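Local coordinates for putative uncharacterized protein (Trichoplax adhaerens, PDB 5OI9) that is the N-terminal domain of a STIL-family protein that probably takes part in centriole assembly, in which binding of CEP85 to STIL ensures robust PLK4 activation, at residues A[26-31]-A[193-198]; A[81-86]-A[268-273]; A[140-145]-A[322-327]; A[187-192]-A[346-351]. All coordinates share one frame; numbering follows the deposited sequence. Where two conformers were deposited one is given.

Overall arrangement
Contacts 2 and 4 are buried, whereas contacts 1 and 3 each keep a solvent-facing rim. Contact 1 is the only one with backbone hydrogen bonds between its segments, since it joins neighbouring strands at the edge of the seven-stranded sheet. The other three join elements by side-chain packing: a hairpin loop against a helix start in contact 2, a helix on a sheet face in contact 3, and two strands of the curled sheet in contact 4. Contacts 3 and 4 are adjacent, because strand 322-334 pairs with strand 180-192. H30 of contact 1 bonds to P192 of contact 4, linking the ends of the two sheets, and W273 of contact 2 bonds to A194 of contact 1.

Contact 1. Residues A[26-31]-A[193-198]; sequences QEELHL and SALITA
The carbonyl oxygen of A198 takes the amide of E27, with E27 N to A198 O at 2.8 Å, and also receives a longer CA-H...O contact from Q26. This pair opens an antiparallel ladder in which strand 27-29 forms the edge of a mixed sheet beside strand 196-200. E27 with A198 and L29 with I196 are hydrogen-bonded pairs, each closed by two backbone bonds; E28 and T197 form the non-hydrogen-bonded pair between them. In the inner ring, L29 N reaches I196 O at 2.9 Å, and I196 N returns a bond to L29 O along a lone pair.

The two faces differ in chemistry. L29, I196 and A198 share the buried one: L29 CB lies 4.0 Å from I196 CB, while L29 CD1 sits 4.1 Å from the small methyl CB of A198. E27 starts on this face too, but its carboxylate leads away. Helix 270-281 covers this side through W273 and L280, which pack on I196. E28 and T197 point to the other, more open face, where a carboxylate and a hydroxyl are at home. At the exposed end, the extended side chain of Q26 brings OE1 to 3.4 Å from T197 CG2.

Past the ladder, H30 has CG anti to its backbone N (chi1 -173°), which carries the imidazole toward 193-194. The ring is fixed at both nitrogens, ND1 accepting from L32 N and NE2 bonding to P192 O. Its CD2 edge meets A194 O, which also takes a hydrogen bond from W273 NE1, in the ring plane at 3.5 Å.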
loop_
_atom_site.group_PDB
_atom_site.type_symbol
_atom_site.label_atom_id
_atom_site.label_comp_id
_atom_site.label_asym_id
_atom_site.label_seq_id
_atom_site.Cartn_x
_atom_site.Cartn_y
_atom_site.Cartn_z
ATOM N N GLN A 26 -0.075 0.794 -24.927
ATOM C CA GLN A 26 0.643 0.697 -23.664
ATOM C C GLN A 26 -0.198 1.283 -22.537
ATOM O O GLN A 26 -1.004 2.195 -22.743
ATOM C CB GLN A 26 1.975 1.441 -23.734
ATOM C CG GLN A 26 3.061 0.757 -24.523
ATOM C CD GLN A 26 4.435 1.282 -24.158
ATOM O OE1 GLN A 26 4.558 2.305 -23.483
ATOM N NE2 GLN A 26 5.476 0.577 -24.590
ATOM N N GLU A 27 -0.001 0.754 -21.335
ATOM C CA GLU A 27 -0.621 1.294 -20.135
ATOM C C GLU A 27 0.459 1.564 -19.102
ATOM O O GLU A 27 1.432 0.810 -18.993
ATOM C CB GLU A 27 -1.675 0.335 -19.558
ATOM C CG GLU A 27 -2.746 -0.109 -20.548
ATOM C CD GLU A 27 -3.816 0.942 -20.781
ATOM O OE1 GLU A 27 -4.594 0.792 -21.746
ATOM O OE2 GLU A 27 -3.885 1.916 -20.001
ATOM N N GLU A 28 0.294 2.648 -18.354
ATOM C CA GLU A 28 1.191 2.996 -17.261
ATOM C C GLU A 28 0.478 2.713 -15.948
ATOM O O GLU A 28 -0.595 3.270 -15.688
ATOM C CB GLU A 28 1.620 4.459 -17.345
ATOM C CG GLU A 28 2.457 4.787 -18.571
ATOM C CD GLU A 28 2.683 6.279 -18.738
ATOM O OE1 GLU A 28 1.965 7.069 -18.087
ATOM O OE2 GLU A 28 3.579 6.661 -19.521
ATOM N N LEU A 29 1.069 1.852 -15.129
ATOM C CA LEU A 29 0.473 1.418 -13.874
ATOM C C LEU A 29 1.156 2.112 -12.704
ATOM O O LEU A 29 2.381 2.273 -12.692
ATOM C CB LEU A 29 0.582 -0.104 -13.719
ATOM C CG LEU A 29 0.119 -0.944 -14.915
ATOM C CD1 LEU A 29 0.226 -2.436 -14.614
ATOM C CD2 LEU A 29 -1.305 -0.577 -15.319
ATOM N N HIS A 30 0.356 2.527 -11.725
ATOM C CA HIS A 30 0.882 3.050 -10.471
ATOM C C HIS A 30 -0.199 2.950 -9.407
ATOM O O HIS A 30 -1.394 2.901 -9.714
ATOM C CB HIS A 30 1.371 4.496 -10.602
ATOM C CG HIS A 30 2.059 5.006 -9.372
ATOM N ND1 HIS A 30 1.402 5.719 -8.392
ATOM C CD2 HIS A 30 3.340 4.879 -8.951
ATOM C CE1 HIS A 30 2.253 6.022 -7.427
ATOM N NE2 HIS A 30 3.434 5.521 -7.740
ATOM N N LEU A 31 0.246 2.924 -8.146
ATOM C CA LEU A 31 -0.661 2.764 -7.010
ATOM C C LEU A 31 -1.830 3.742 -7.066
ATOM O O LEU A 31 -2.985 3.361 -6.850
ATOM C CB LEU A 31 0.109 2.951 -5.701
ATOM C CG LEU A 31 -0.761 2.900 -4.445
ATOM C CD1 LEU A 31 -1.189 1.472 -4.166
ATOM C CD2 LEU A 31 -0.050 3.505 -3.241
ATOM N N SER A 193 7.630 5.637 -6.591
ATOM C CA SER A 193 7.190 6.351 -7.778
ATOM C C SER A 193 7.219 5.498 -9.038
ATOM O O SER A 193 6.622 5.896 -10.038
ATOM C CB SER A 193 8.050 7.599 -7.991
ATOM O OG SER A 193 9.401 7.249 -8.207
ATOM N N ALA A 194 7.866 4.336 -9.006
ATOM C CA ALA A 194 8.090 3.545 -10.213
ATOM C C ALA A 194 6.806 3.324 -11.005
ATOM O O ALA A 194 5.796 2.860 -10.467
ATOM C CB ALA A 194 8.710 2.198 -9.839
ATOM N N LEU A 195 6.850 3.671 -12.291
ATOM C CA LEU A 195 5.776 3.364 -13.225
ATOM C C LEU A 195 6.053 2.028 -13.903
ATOM O O LEU A 195 7.157 1.798 -14.405
ATOM C CB LEU A 195 5.640 4.455 -14.287
ATOM C CG LEU A 195 5.173 5.855 -13.886
ATOM C CD1 LEU A 195 5.004 6.722 -15.125
ATOM C CD2 LEU A 195 3.878 5.789 -13.091
ATOM N N ILE A 196 5.051 1.157 -13.925
ATOM C CA ILE A 196 5.137 -0.103 -14.656
ATOM C C ILE A 196 4.531 0.108 -16.038
ATOM O O ILE A 196 3.355 0.466 -16.160
ATOM C CB ILE A 196 4.418 -1.237 -13.910
ATOM C CG1 ILE A 196 5.073 -1.495 -12.550
ATOM C CG2 ILE A 196 4.409 -2.505 -14.755
ATOM C CD1 ILE A 196 6.486 -2.007 -12.642
ATOM N N THR A 197 5.339 -0.098 -17.076
ATOM C CA THR A 197 4.840 -0.090 -18.445
ATOM C C THR A 197 4.261 -1.461 -18.777
ATOM O O THR A 197 4.934 -2.481 -18.608
ATOM C CB THR A 197 5.961 0.256 -19.426
ATOM O OG1 THR A 197 6.587 1.483 -19.032
ATOM C CG2 THR A 197 5.412 0.400 -20.838
ATOM N N ALA A 198 3.016 -1.488 -19.249
ATOM C CA ALA A 198 2.322 -2.735 -19.541
ATOM C C ALA A 198 1.839 -2.734 -20.984
ATOM O O ALA A 198 1.191 -1.780 -21.425
ATOM C CB ALA A 198 1.143 -2.947 -18.587
#

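Contact 2. Residues A[81-86]-A[268-273]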
loop_
_atom_site.group_PDB
_atom_site.type_symbol
_atom_site.label_atom_id
_atom_site.label_comp_id
_atom_site.label_asym_id
_atom_site.label_seq_id
_atom_site.Cartn_x
_atom_site.Cartn_y
_atom_site.Cartn_z
ATOM N N LYS A 81 -13.999 3.920 -5.946
ATOM C CA LYS A 81 -14.519 4.460 -7.204
ATOM C C LYS A 81 -13.378 4.694 -8.188
ATOM O O LYS A 81 -12.524 5.560 -7.972
ATOM C CB LYS A 81 -15.347 5.739 -6.985
ATOM C CG LYS A 81 -14.654 6.997 -6.463
ATOM C CD LYS A 81 -15.627 8.170 -6.608
ATOM C CE LYS A 81 -15.144 9.475 -5.990
ATOM N NZ LYS A 81 -16.221 10.518 -6.045
ATOM N N ASP A 82 -13.386 3.921 -9.274
ATOM C CA ASP A 82 -12.332 3.918 -10.290
ATOM C C ASP A 82 -10.956 3.784 -9.643
ATOM O O ASP A 82 -10.039 4.573 -9.887
ATOM C CB ASP A 82 -12.404 5.161 -11.184
ATOM C CG ASP A 82 -11.460 5.074 -12.384
ATOM O OD1 ASP A 82 -11.678 4.208 -13.257
ATOM O OD2 ASP A 82 -10.498 5.868 -12.449
ATOM N N ASP A 83 -10.828 2.770 -8.792
ATOM C CA ASP A 83 -9.565 2.432 -8.135
ATOM C C ASP A 83 -9.031 3.603 -7.306
ATOM O O ASP A 83 -7.832 3.887 -7.306
ATOM C CB ASP A 83 -8.528 1.953 -9.156
ATOM C CG ASP A 83 -8.994 0.720 -9.930
ATOM O OD1 ASP A 83 -9.584 -0.191 -9.308
ATOM O OD2 ASP A 83 -8.773 0.659 -11.158
ATOM N N ARG A 84 -9.930 4.285 -6.594
ATOM C CA ARG A 84 -9.567 5.406 -5.733
ATOM C C ARG A 84 -9.292 4.896 -4.322
ATOM O O ARG A 84 -10.174 4.315 -3.682
ATOM C CB ARG A 84 -10.670 6.463 -5.722
ATOM C CG ARG A 84 -10.559 7.466 -4.589
ATOM C CD ARG A 84 -11.344 8.732 -4.885
ATOM N NE ARG A 84 -10.800 9.449 -6.034
ATOM C CZ ARG A 84 -11.010 10.739 -6.277
ATOM N NH1 ARG A 84 -11.746 11.461 -5.442
ATOM N NH2 ARG A 84 -10.475 11.310 -7.348
ATOM N N VAL A 85 -8.074 5.122 -3.840
ATOM C CA VAL A 85 -7.610 4.548 -2.583
ATOM C C VAL A 85 -7.936 5.498 -1.440
ATOM O O VAL A 85 -7.625 6.694 -1.503
ATOM C CB VAL A 85 -6.102 4.256 -2.638
ATOM C CG1 VAL A 85 -5.644 3.611 -1.343
ATOM C CG2 VAL A 85 -5.778 3.369 -3.826
ATOM N N ILE A 86 -8.556 4.961 -0.390
ATOM C CA ILE A 86 -8.900 5.709 0.812
ATOM C C ILE A 86 -8.441 4.909 2.023
ATOM O O ILE A 86 -8.687 3.700 2.101
ATOM C CB ILE A 86 -10.413 5.989 0.901
ATOM C CG1 ILE A 86 -10.872 6.853 -0.277
ATOM C CG2 ILE A 86 -10.757 6.658 2.227
ATOM C CD1 ILE A 86 -12.342 7.205 -0.238
ATOM N N HIS A 268 -5.815 -1.802 -14.272
ATOM C CA HIS A 268 -5.628 -0.546 -13.559
ATOM C C HIS A 268 -5.832 -0.672 -12.054
ATOM O O HIS A 268 -5.578 0.298 -11.333
ATOM C CB HIS A 268 -6.580 0.515 -14.114
ATOM C CG HIS A 268 -6.445 0.728 -15.589
ATOM N ND1 HIS A 268 -5.365 1.372 -16.152
ATOM C CD2 HIS A 268 -7.254 0.379 -16.618
ATOM C CE1 HIS A 268 -5.514 1.412 -17.463
ATOM N NE2 HIS A 268 -6.651 0.815 -17.772
ATOM N N HIS A 269 -6.285 -1.822 -11.570
ATOM C CA HIS A 269 -6.440 -2.014 -10.136
ATOM C C HIS A 269 -5.079 -1.887 -9.458
ATOM O O HIS A 269 -4.107 -2.511 -9.909
ATOM C CB HIS A 269 -7.057 -3.382 -9.847
ATOM C CG HIS A 269 -7.594 -3.526 -8.456
ATOM N ND1 HIS A 269 -6.780 -3.645 -7.351
ATOM C CD2 HIS A 269 -8.866 -3.582 -7.994
ATOM C CE1 HIS A 269 -7.525 -3.763 -6.266
ATOM N NE2 HIS A 269 -8.795 -3.728 -6.629
ATOM N N PRO A 270 -4.957 -1.088 -8.393
ATOM C CA PRO A 270 -3.637 -0.907 -7.762
ATOM C C PRO A 270 -3.023 -2.195 -7.236
ATOM O O PRO A 270 -1.805 -2.237 -7.019
ATOM C CB PRO A 270 -3.917 0.090 -6.627
ATOM C CG PRO A 270 -5.398 0.049 -6.416
ATOM C CD PRO A 270 -6.007 -0.288 -7.741
ATOM N N TYR A 271 -3.818 -3.247 -7.029
ATOM C CA TYR A 271 -3.252 -4.526 -6.615
ATOM C C TYR A 271 -2.338 -5.110 -7.687
ATOM O O TYR A 271 -1.361 -5.791 -7.360
ATOM C CB TYR A 271 -4.372 -5.512 -6.279
ATOM C CG TYR A 271 -3.885 -6.874 -5.831
ATOM C CD1 TYR A 271 -3.567 -7.113 -4.500
ATOM C CD2 TYR A 271 -3.750 -7.919 -6.736
ATOM C CE1 TYR A 271 -3.124 -8.351 -4.083
ATOM C CE2 TYR A 271 -3.309 -9.163 -6.327
ATOM C CZ TYR A 271 -2.997 -9.373 -4.998
ATOM O OH TYR A 271 -2.560 -10.609 -4.584
ATOM N N VAL A 272 -2.643 -4.865 -8.964
ATOM C CA VAL A 272 -1.810 -5.386 -10.045
ATOM C C VAL A 272 -0.429 -4.744 -10.008
ATOM O O VAL A 272 0.597 -5.432 -10.066
ATOM C CB VAL A 272 -2.496 -5.164 -11.404
ATOM C CG1 VAL A 272 -1.587 -5.617 -12.538
ATOM C CG2 VAL A 272 -3.827 -5.899 -11.450
ATOM N N TRP A 273 -0.388 -3.413 -9.921
ATOM C CA TRP A 273 0.879 -2.708 -9.762
ATOM C C TRP A 273 1.623 -3.185 -8.521
ATOM O O TRP A 273 2.852 -3.322 -8.541
ATOM C CB TRP A 273 0.621 -1.205 -9.696
ATOM C CG TRP A 273 1.834 -0.361 -9.451
ATOM C CD1 TRP A 273 2.694 0.134 -10.388
ATOM C CD2 TRP A 273 2.305 0.115 -8.184
ATOM N NE1 TRP A 273 3.677 0.879 -9.782
ATOM C CE2 TRP A 273 3.458 0.885 -8.430
ATOM C CE3 TRP A 273 1.863 -0.037 -6.866
ATOM C CZ2 TRP A 273 4.177 1.502 -7.406
ATOM C CZ3 TRP A 273 2.580 0.574 -5.851
ATOM C CH2 TRP A 273 3.724 1.332 -6.127
#
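D83 meets H268, H269 and P270 through van der Waals contacts and close polar approaches, without a hydrogen bond between the two segments. The apolar part is compact. CB of D83 lies 3.7 Å from CD of P270, and two residues on, V85 CG2 approaches CG of the same ring at 4.2 Å. The compact, rigid ring of P270 thus offers an apolar side to a loop residue and to the first strand residue after it; I79 of the preceding strand also packs on P270.

The polar part has close approaches but no bond. The carboxylate of D83 lies across the H268-H269 peptide, with OD2 3.2 Å from H268 O, a meeting of two acceptors that is probably mildly unfavourable. OD1 comes 3.7 Å from CD2 of H269, and the carboxylate and imidazole planes stand 65° apart. A negative group near a helix start may be helped by the helix dipole, which could offset the carbonyl.

The third kind is capping within 268-273. H269 occupies the N-cap position, and its ND1 accepts from Y271 N at 3.0 Å, with the donor close to the ring plane. Proline suits the position after the cap because it has no amide hydrogen to satisfy.

D83 adopts left-handed backbone angles, tolerable for aspartate, in the turn between antiparallel strands 69-79 and 85-97. The arrangement is that of a β-hairpin loop packed on the capped N-terminus of a helix.

Contact 3. Residues A[140-145]-A[322-327]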
loop_
_atom_site.group_PDB
_atom_site.type_symbol
_atom_site.label_atom_id
_atom_site.label_comp_id
_atom_site.label_asym_id
_atom_site.label_seq_id
_atom_site.Cartn_x
_atom_site.Cartn_y
_atom_site.Cartn_z
ATOM N N SER A 140 14.414 14.121 5.297
ATOM C CA SER A 140 15.126 13.053 5.995
ATOM C C SER A 140 14.150 12.061 6.616
ATOM O O SER A 140 14.400 10.850 6.615
ATOM C CB SER A 140 16.046 13.637 7.066
ATOM O OG SER A 140 15.298 14.216 8.122
ATOM N N GLU A 141 13.034 12.557 7.151
ATOM C CA GLU A 141 12.024 11.667 7.714
ATOM C C GLU A 141 11.342 10.850 6.622
ATOM O O GLU A 141 11.103 9.649 6.795
ATOM C CB GLU A 141 11.002 12.481 8.508
ATOM C CG GLU A 141 10.061 11.657 9.370
ATOM C CD GLU A 141 9.175 12.522 10.248
ATOM O OE1 GLU A 141 9.433 13.743 10.338
ATOM O OE2 GLU A 141 8.218 11.983 10.847
ATOM N N TYR A 142 11.025 11.483 5.488
ATOM C CA TYR A 142 10.461 10.743 4.364
ATOM C C TYR A 142 11.443 9.700 3.846
ATOM O O TYR A 142 11.047 8.581 3.500
ATOM C CB TYR A 142 10.079 11.701 3.235
ATOM C CG TYR A 142 8.909 12.623 3.517
ATOM C CD1 TYR A 142 7.624 12.121 3.687
ATOM C CD2 TYR A 142 9.085 13.998 3.568
ATOM C CE1 TYR A 142 6.552 12.961 3.921
ATOM C CE2 TYR A 142 8.018 14.849 3.805
ATOM C CZ TYR A 142 6.754 14.322 3.978
ATOM O OH TYR A 142 5.691 15.162 4.215
ATOM N N TYR A 143 12.728 10.058 3.777
ATOM C CA TYR A 143 13.737 9.150 3.241
ATOM C C TYR A 143 13.860 7.897 4.097
ATOM O O TYR A 143 13.906 6.777 3.575
ATOM C CB TYR A 143 15.083 9.871 3.139
ATOM C CG TYR A 143 16.251 8.966 2.814
ATOM C CD1 TYR A 143 16.542 8.618 1.501
ATOM C CD2 TYR A 143 17.068 8.464 3.821
ATOM C CE1 TYR A 143 17.608 7.795 1.199
ATOM C CE2 TYR A 143 18.136 7.637 3.529
ATOM C CZ TYR A 143 18.401 7.306 2.215
ATOM O OH TYR A 143 19.464 6.483 1.919
ATOM N N ASP A 144 13.922 8.067 5.419
ATOM C CA ASP A 144 14.041 6.911 6.300
ATOM C C ASP A 144 12.804 6.026 6.219
ATOM O O ASP A 144 12.913 4.795 6.274
ATOM C CB ASP A 144 14.292 7.370 7.736
ATOM C CG ASP A 144 15.676 7.966 7.919
ATOM O OD1 ASP A 144 16.623 7.475 7.270
ATOM O OD2 ASP A 144 15.817 8.925 8.707
ATOM N N ALA A 145 11.621 6.629 6.077
ATOM C CA ALA A 145 10.405 5.834 5.944
ATOM C C ALA A 145 10.419 5.019 4.656
ATOM O O ALA A 145 9.995 3.857 4.645
ATOM C CB ALA A 145 9.176 6.738 5.993
ATOM N N PHE A 322 10.901 8.110 -4.837
ATOM C CA PHE A 322 9.614 8.012 -4.165
ATOM C C PHE A 322 8.834 9.312 -4.293
ATOM O O PHE A 322 9.408 10.397 -4.404
ATOM C CB PHE A 322 9.774 7.645 -2.680
ATOM C CG PHE A 322 10.642 8.593 -1.897
ATOM C CD1 PHE A 322 10.090 9.683 -1.243
ATOM C CD2 PHE A 322 12.008 8.381 -1.795
ATOM C CE1 PHE A 322 10.885 10.550 -0.513
ATOM C CE2 PHE A 322 12.809 9.246 -1.066
ATOM C CZ PHE A 322 12.246 10.330 -0.425
ATOM N N LEU A 323 7.512 9.179 -4.288
ATOM C CA LEU A 323 6.615 10.313 -4.142
ATOM C C LEU A 323 6.358 10.559 -2.663
ATOM O O LEU A 323 6.365 9.630 -1.853
ATOM C CB LEU A 323 5.287 10.063 -4.855
ATOM C CG LEU A 323 5.341 9.458 -6.255
ATOM C CD1 LEU A 323 3.941 9.092 -6.710
ATOM C CD2 LEU A 323 5.986 10.432 -7.223
ATOM N N TYR A 324 6.122 11.821 -2.315
ATOM C CA TYR A 324 5.830 12.157 -0.929
ATOM C C TYR A 324 5.183 13.530 -0.878
ATOM O O TYR A 324 5.392 14.362 -1.767
ATOM C CB TYR A 324 7.096 12.138 -0.066
ATOM C CG TYR A 324 8.076 13.237 -0.399
ATOM C CD1 TYR A 324 8.872 13.166 -1.535
ATOM C CD2 TYR A 324 8.204 14.347 0.422
ATOM C CE1 TYR A 324 9.770 14.170 -1.841
ATOM C CE2 TYR A 324 9.105 15.351 0.132
ATOM C CZ TYR A 324 9.883 15.262 -1.005
ATOM O OH TYR A 324 10.776 16.264 -1.304
ATOM N N CYS A 325 4.379 13.745 0.163
ATOM C CA CYS A 325 3.859 15.069 0.491
ATOM C C CYS A 325 3.152 15.010 1.835
ATOM O O CYS A 325 3.043 13.934 2.436
ATOM C CB CYS A 325 2.896 15.586 -0.577
ATOM S SG CYS A 325 1.225 14.931 -0.454
ATOM N N GLN A 326 2.671 16.152 2.319
ATOM C CA GLN A 326 1.959 16.183 3.582
ATOM C C GLN A 326 0.709 17.038 3.444
ATOM O O GLN A 326 0.582 17.859 2.530
ATOM C CB GLN A 326 2.838 16.716 4.717
ATOM C CG GLN A 326 3.197 18.181 4.580
ATOM C CD GLN A 326 3.747 18.766 5.864
ATOM O OE1 GLN A 326 4.762 18.307 6.387
ATOM N NE2 GLN A 326 3.069 19.784 6.387
ATOM N N ALA A 327 -0.220 16.821 4.369
ATOM C CA ALA A 327 -1.423 17.627 4.488
ATOM C C ALA A 327 -1.722 17.817 5.966
ATOM O O ALA A 327 -1.353 16.985 6.798
ATOM C CB ALA A 327 -2.616 16.981 3.773
#
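Y142 and Y324 make the tight part of this contact between helix 139-155 and strand 322-334. CD2 of Y324 stands 3.3 Å from CD2 of Y142, over one face of the Y142 ring and offset toward its rim. The rings, 4.7 Å apart at their centroids, are inclined at 49°, so they form neither a parallel stack nor a T-shape. CB of Y324 adds a CH-pi contact over the same ring, 4.1 Å from its centroid. Y324 places its CG between the backbone N and the carbonyl carbon (chi1 68°), which raises the ring from the strand toward the helix. Y142 reaches over the strand until its OH lies 3.3 Å from CB of Q326; tyrosine suits the place because its ring packs on Y324 while its OH extends to Q326. F137 meets the Y142 ring as well, and V190 of the neighbouring strand packs on it.

Toward F322 the fit slackens. F322 CE1 is 4.0 Å from CB of Y142, and F322 CZ only grazes the backbone of Y143 at its CA, 4.1 Å away. Y143 itself is an exposed residue, on the solvent side, while F322 gains a further aromatic neighbour in F146.

Helix 139-155 links strands 118-126 and 167-176, parallel neighbours in the curled sheet. Packed on the sheet face as it is here, the helix is the connection of a β-α-β crossover, with aromatic residues filling the helix-sheet interface.

Contact 4. Residues A[187-192]-A[346-351]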
loop_
_atom_site.group_PDB
_atom_site.type_symbol
_atom_site.label_atom_id
_atom_site.label_comp_id
_atom_site.label_asym_id
_atom_site.label_seq_id
_atom_site.Cartn_x
_atom_site.Cartn_y
_atom_site.Cartn_z
ATOM N N SER A 187 -0.351 14.855 8.343
ATOM C CA SER A 187 -0.191 13.499 7.835
ATOM C C SER A 187 0.784 13.505 6.667
ATOM O O SER A 187 0.661 14.328 5.755
ATOM C CB SER A 187 -1.533 12.914 7.389
ATOM O OG SER A 187 -2.028 13.595 6.248
ATOM N N GLY A 188 1.740 12.584 6.693
ATOM C CA GLY A 188 2.698 12.451 5.614
ATOM C C GLY A 188 2.755 11.020 5.121
ATOM O O GLY A 188 2.569 10.070 5.882
ATOM N N VAL A 189 3.015 10.878 3.823
ATOM C CA VAL A 189 3.038 9.575 3.169
ATOM C C VAL A 189 4.211 9.522 2.199
ATOM O O VAL A 189 4.641 10.543 1.655
ATOM C CB VAL A 189 1.706 9.283 2.435
ATOM C CG1 VAL A 189 1.562 10.168 1.202
ATOM C CG2 VAL A 189 1.597 7.808 2.068
ATOM N N VAL A 190 4.744 8.319 2.001
ATOM C CA VAL A 190 5.716 8.046 0.950
ATOM C C VAL A 190 5.233 6.840 0.158
ATOM O O VAL A 190 4.758 5.855 0.733
ATOM C CB VAL A 190 7.139 7.803 1.505
ATOM C CG1 VAL A 190 7.703 9.079 2.097
ATOM C CG2 VAL A 190 7.137 6.696 2.544
ATOM N N VAL A 191 5.324 6.934 -1.164
ATOM C CA VAL A 191 4.926 5.856 -2.067
ATOM C C VAL A 191 6.019 5.690 -3.116
ATOM O O VAL A 191 6.558 6.698 -3.596
ATOM C CB VAL A 191 3.565 6.152 -2.719
ATOM C CG1 VAL A 191 3.228 5.103 -3.769
ATOM C CG2 VAL A 191 2.472 6.220 -1.664
ATOM N N PRO A 192 6.389 4.465 -3.493
ATOM C CA PRO A 192 7.335 4.304 -4.601
ATOM C C PRO A 192 6.771 4.932 -5.863
ATOM O O PRO A 192 5.581 4.807 -6.164
ATOM C CB PRO A 192 7.473 2.784 -4.737
ATOM C CG PRO A 192 7.096 2.248 -3.406
ATOM C CD PRO A 192 6.053 3.177 -2.863
ATOM N N LEU A 346 -8.357 14.307 4.924
ATOM C CA LEU A 346 -7.160 14.914 4.360
ATOM C C LEU A 346 -6.930 14.366 2.960
ATOM O O LEU A 346 -7.119 13.170 2.712
ATOM C CB LEU A 346 -5.933 14.646 5.237
ATOM C CG LEU A 346 -5.927 15.314 6.611
ATOM C CD1 LEU A 346 -4.777 14.800 7.467
ATOM C CD2 LEU A 346 -5.849 16.827 6.457
ATOM N N GLN A 347 -6.527 15.247 2.049
ATOM C CA GLN A 347 -6.246 14.897 0.663
ATOM C C GLN A 347 -4.747 15.011 0.420
ATOM O O GLN A 347 -4.145 16.050 0.714
ATOM C CB GLN A 347 -7.009 15.818 -0.294
ATOM C CG GLN A 347 -8.518 15.830 -0.085
ATOM C CD GLN A 347 -9.206 14.630 -0.705
ATOM O OE1 GLN A 347 -9.456 14.598 -1.910
ATOM N NE2 GLN A 347 -9.521 13.635 0.118
ATOM N N LEU A 348 -4.145 13.947 -0.101
ATOM C CA LEU A 348 -2.706 13.915 -0.350
ATOM C C LEU A 348 -2.473 13.564 -1.813
ATOM O O LEU A 348 -2.782 12.449 -2.246
ATOM C CB LEU A 348 -1.999 12.913 0.573
ATOM C CG LEU A 348 -1.894 13.247 2.070
ATOM C CD1 LEU A 348 -3.220 13.053 2.790
ATOM C CD2 LEU A 348 -0.806 12.431 2.757
ATOM N N VAL A 349 -1.942 14.518 -2.573
ATOM C CA VAL A 349 -1.528 14.291 -3.956
ATOM C C VAL A 349 -0.016 14.485 -4.010
ATOM O O VAL A 349 0.460 15.576 -4.355
ATOM C CB VAL A 349 -2.263 15.222 -4.933
ATOM C CG1 VAL A 349 -1.876 14.908 -6.372
ATOM C CG2 VAL A 349 -3.771 15.103 -4.752
ATOM N N PRO A 350 0.766 13.468 -3.668
ATOM C CA PRO A 350 2.216 13.643 -3.558
ATOM C C PRO A 350 2.902 13.588 -4.914
ATOM O O PRO A 350 2.388 13.022 -5.880
ATOM C CB PRO A 350 2.639 12.459 -2.684
ATOM C CG PRO A 350 1.642 11.398 -3.004
ATOM C CD PRO A 350 0.342 12.100 -3.318
ATOM N N ASN A 351 4.090 14.193 -4.973
ATOM C CA ASN A 351 4.905 14.127 -6.179
ATOM C C ASN A 351 6.372 13.943 -5.811
ATOM O O ASN A 351 6.744 13.859 -4.635
ATOM C CB ASN A 351 4.700 15.360 -7.080
ATOM C CG ASN A 351 5.191 16.658 -6.454
ATOM O OD1 ASN A 351 5.783 16.674 -5.376
ATOM N ND2 ASN A 351 4.945 17.764 -7.150
#
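L346 begins the contact at S187, where CD1 lies 3.2 Å from S187 OG. S187 was deposited in two conformers, so the approaches to its OG are tentative; in the one described, OG also makes a weak hydrogen bond to A327 O on the adjacent strand. Serine suits this spot because it is small and can turn its hydroxyl to a backbone carbonyl. L346 itself is tied through its backbone to I41 of strand 39-44, the neighbour of its own strand.

Q347 points its side chain away, where its amide bonds to T40 and N38. Alternation then returns L348 to the interior, and it has the largest share of its segment's packing. Its two methyls divide the work: CD1 is 3.7 Å from S187 OG, again a tentative approach, while CD2 presses against V189 CG1 at 3.6 Å. V189 puts CG1 between the backbone N and the carbonyl carbon (chi1 71°), which sends that methyl toward the leucine. V349 faces away again, and P350 turns its ring back, with CG 4.4 Å from V189 CG1. C325 of strand 322-334 packs on both L348 and P350.

Strands 187-192 and 346-348 run 29° from parallel with axes 8.8 Å apart, too wide for backbone pairing. They meet through side chains across the interior of the curled sheet. With mostly aliphatic groups touching, the serine hydroxyl among them, and no hydrogen bond between the segments, cohesion here depends on dispersion and on the exclusion of water.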